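Local coordinates for protein dehalogenase (Rhodospirillaceae, PDB 6A41) that probably removes halide from halogenated substrates, using a Rossmann-type fold of the short-chain dehydrogenase/reductase kind, at residues A[147-150]-A[151-155]. Sequence-based numbering, arbitrary orientation.
Sequences APYV and SARAA
Y149 and R153, one helical turn apart, form the Tyr-x-x-x-Arg pattern known from halohydrin dehalogenases, in which arginine replaces the lysine of the classical short-chain dehydrogenase Tyr-x-x-x-Lys motif. Starting at R153, CB lies 3.5 Å from V150 O. With CG beside the backbone N (chi1 -76°), the chain turns back along the helix and sets CG over one face of the Y149 ring, a CH-pi contact 4.0 Å from CG to the centroid. A bend at chi2 then carries CD past the phenol, 3.8 Å from Y149 OH. NE gives that hydroxyl a nearly straight hydrogen bond of 2.9 Å (172° at the hydrogen), with the oxygen in the guanidinium plane and the ring perpendicular to it. At the tip, NH2 bonds to D84 O and weakly to Y187 OH. S136 touches both side chains, consistent with a Ser-Tyr-Arg active site. Shortening R153 to an alanine would probably cost Y149 OH its NE donor, D84 O its NH2 bond and the ring face its CG cover. Beneath, backbone bonds such as R153 N to Y149 O (3.0 Å) and A154 N to V150 O (2.7 Å) fix the spacing. On a flank turned to the second subunit, S151 OG hydrogen-bonds to A155 O of that neighbouring chain.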
ATOM      1  N   ALA A 147       2.914 -11.541 -16.081  1.00 10.28           N
ATOM      2  CA  ALA A 147       2.625 -10.159 -15.934  1.00 10.24           C
ATOM      3  C   ALA A 147       1.362  -9.693 -16.634  1.00  9.99           C
ATOM      4  O   ALA A 147       0.675  -8.807 -16.155  1.00  9.68           O
ATOM      5  CB  ALA A 147       3.815  -9.365 -16.433  1.00 10.82           C
ATOM      6  N   PRO A 148       1.072 -10.236 -17.829  1.00  9.98           N
ATOM      7  CA  PRO A 148      -0.260  -9.855 -18.435  1.00  9.98           C
ATOM      8  C   PRO A 148      -1.483 -10.159 -17.552  1.00  9.53           C
ATOM      9  O   PRO A 148      -2.345  -9.254 -17.397  1.00  9.88           O
ATOM     10  CB  PRO A 148      -0.286 -10.605 -19.755  1.00  9.82           C
ATOM     11  CG  PRO A 148       1.202 -10.721 -20.082  1.00 10.24           C
ATOM     12  CD  PRO A 148       1.731 -11.203 -18.712  1.00 10.41           C
ATOM     13  N   TYR A 149      -1.502 -11.337 -16.975  1.00  8.87           N
ATOM     14  CA  TYR A 149      -2.546 -11.695 -16.049  1.00  8.97           C
ATOM     15  C   TYR A 149      -2.587 -10.703 -14.844  1.00  8.29           C
ATOM     16  O   TYR A 149      -3.658 -10.204 -14.438  1.00  7.73           O
ATOM     17  CB  TYR A 149      -2.335 -13.105 -15.528  1.00  9.27           C
ATOM     18  CG  TYR A 149      -3.364 -13.443 -14.472  1.00  9.07           C
ATOM     19  CD1 TYR A 149      -4.676 -13.768 -14.790  1.00  9.35           C
ATOM     20  CD2 TYR A 149      -3.065 -13.359 -13.124  1.00  9.46           C
ATOM     21  CE1 TYR A 149      -5.611 -14.044 -13.775  1.00  9.19           C
ATOM     22  CE2 TYR A 149      -4.041 -13.615 -12.172  1.00  8.82           C
ATOM     23  CZ  TYR A 149      -5.279 -13.977 -12.526  1.00  8.61           C
ATOM     24  OH  TYR A 149      -6.222 -14.204 -11.522  1.00  8.54           O
ATOM     25  N   VAL A 150      -1.443 -10.430 -14.267  1.00  8.37           N
ATOM     26  CA  VAL A 150      -1.378  -9.635 -13.037  1.00  8.34           C
ATOM     27  C   VAL A 150      -1.840  -8.206 -13.350  1.00  8.76           C
ATOM     28  O   VAL A 150      -2.553  -7.545 -12.595  1.00  8.66           O
ATOM     29  CB  VAL A 150       0.047  -9.693 -12.402  1.00  8.50           C
ATOM     30  CG1 VAL A 150       0.103  -8.800 -11.172  1.00  8.75           C
ATOM     31  CG2 VAL A 150       0.374 -11.117 -11.983  1.00  9.02           C
ATOM     32  N   SER A 151      -1.367  -7.718 -14.487  1.00  8.96           N
ATOM     33  CA  SER A 151      -1.687  -6.390 -14.935  1.00  8.99           C
ATOM     34  C   SER A 151      -3.196  -6.248 -15.152  1.00  8.55           C
ATOM     35  O   SER A 151      -3.802  -5.245 -14.740  1.00  7.65           O
ATOM     36  CB  SER A 151      -0.900  -6.047 -16.257  1.00  9.56           C
ATOM     37  OG  SER A 151      -1.420  -4.781 -16.814  1.00  9.81           O
ATOM     38  N   ALA A 152      -3.829  -7.236 -15.758  1.00  8.36           N
ATOM     39  CA  ALA A 152      -5.267  -7.144 -15.972  1.00  8.50           C
ATOM     40  C   ALA A 152      -6.019  -7.204 -14.647  1.00  8.47           C
ATOM     41  O   ALA A 152      -6.993  -6.524 -14.500  1.00  8.44           O
ATOM     42  CB  ALA A 152      -5.731  -8.279 -16.874  1.00  8.72           C
ATOM     43  N   ARG A 153      -5.569  -8.000 -13.672  1.00  8.25           N
ATOM     44  CA  ARG A 153      -6.175  -7.989 -12.311  1.00  8.17           C
ATOM     45  C   ARG A 153      -5.942  -6.637 -11.673  1.00  7.89           C
ATOM     46  O   ARG A 153      -6.774  -6.132 -10.975  1.00  7.27           O
ATOM     47  CB  ARG A 153      -5.521  -9.037 -11.453  1.00  8.33           C
ATOM     48  CG  ARG A 153      -6.006 -10.427 -11.795  1.00  8.85           C
ATOM     49  CD  ARG A 153      -7.478 -10.603 -11.541  1.00  9.29           C
ATOM     50  NE  ARG A 153      -8.002 -11.956 -11.600  1.00  9.72           N
ATOM     51  CZ  ARG A 153      -9.317 -12.223 -11.586  1.00 10.19           C
ATOM     52  NH1 ARG A 153     -10.247 -11.266 -11.622  1.00  9.82           N
ATOM     53  NH2 ARG A 153      -9.699 -13.453 -11.620  1.00 10.79           N
ATOM     54  N   ALA A 154      -4.747  -6.082 -11.871  1.00  8.03           N
ATOM     55  CA  ALA A 154      -4.506  -4.709 -11.354  1.00  8.41           C
ATOM     56  C   ALA A 154      -5.523  -3.695 -11.949  1.00  8.15           C
ATOM     57  O   ALA A 154      -5.878  -2.774 -11.272  1.00  7.96           O
ATOM     58  CB  ALA A 154      -3.101  -4.240 -11.676  1.00  8.33           C
ATOM     59  N   ALA A 155      -5.849  -3.837 -13.240  1.00  8.29           N
ATOM     60  CA  ALA A 155      -6.819  -2.919 -13.896  1.00  9.17           C
ATOM     61  C   ALA A 155      -8.158  -3.043 -13.223  1.00  9.05           C
ATOM     62  O   ALA A 155      -8.811  -2.031 -12.944  1.00 11.09           O
ATOM     63  CB  ALA A 155      -6.942  -3.206 -15.385  1.00  9.31           C
TER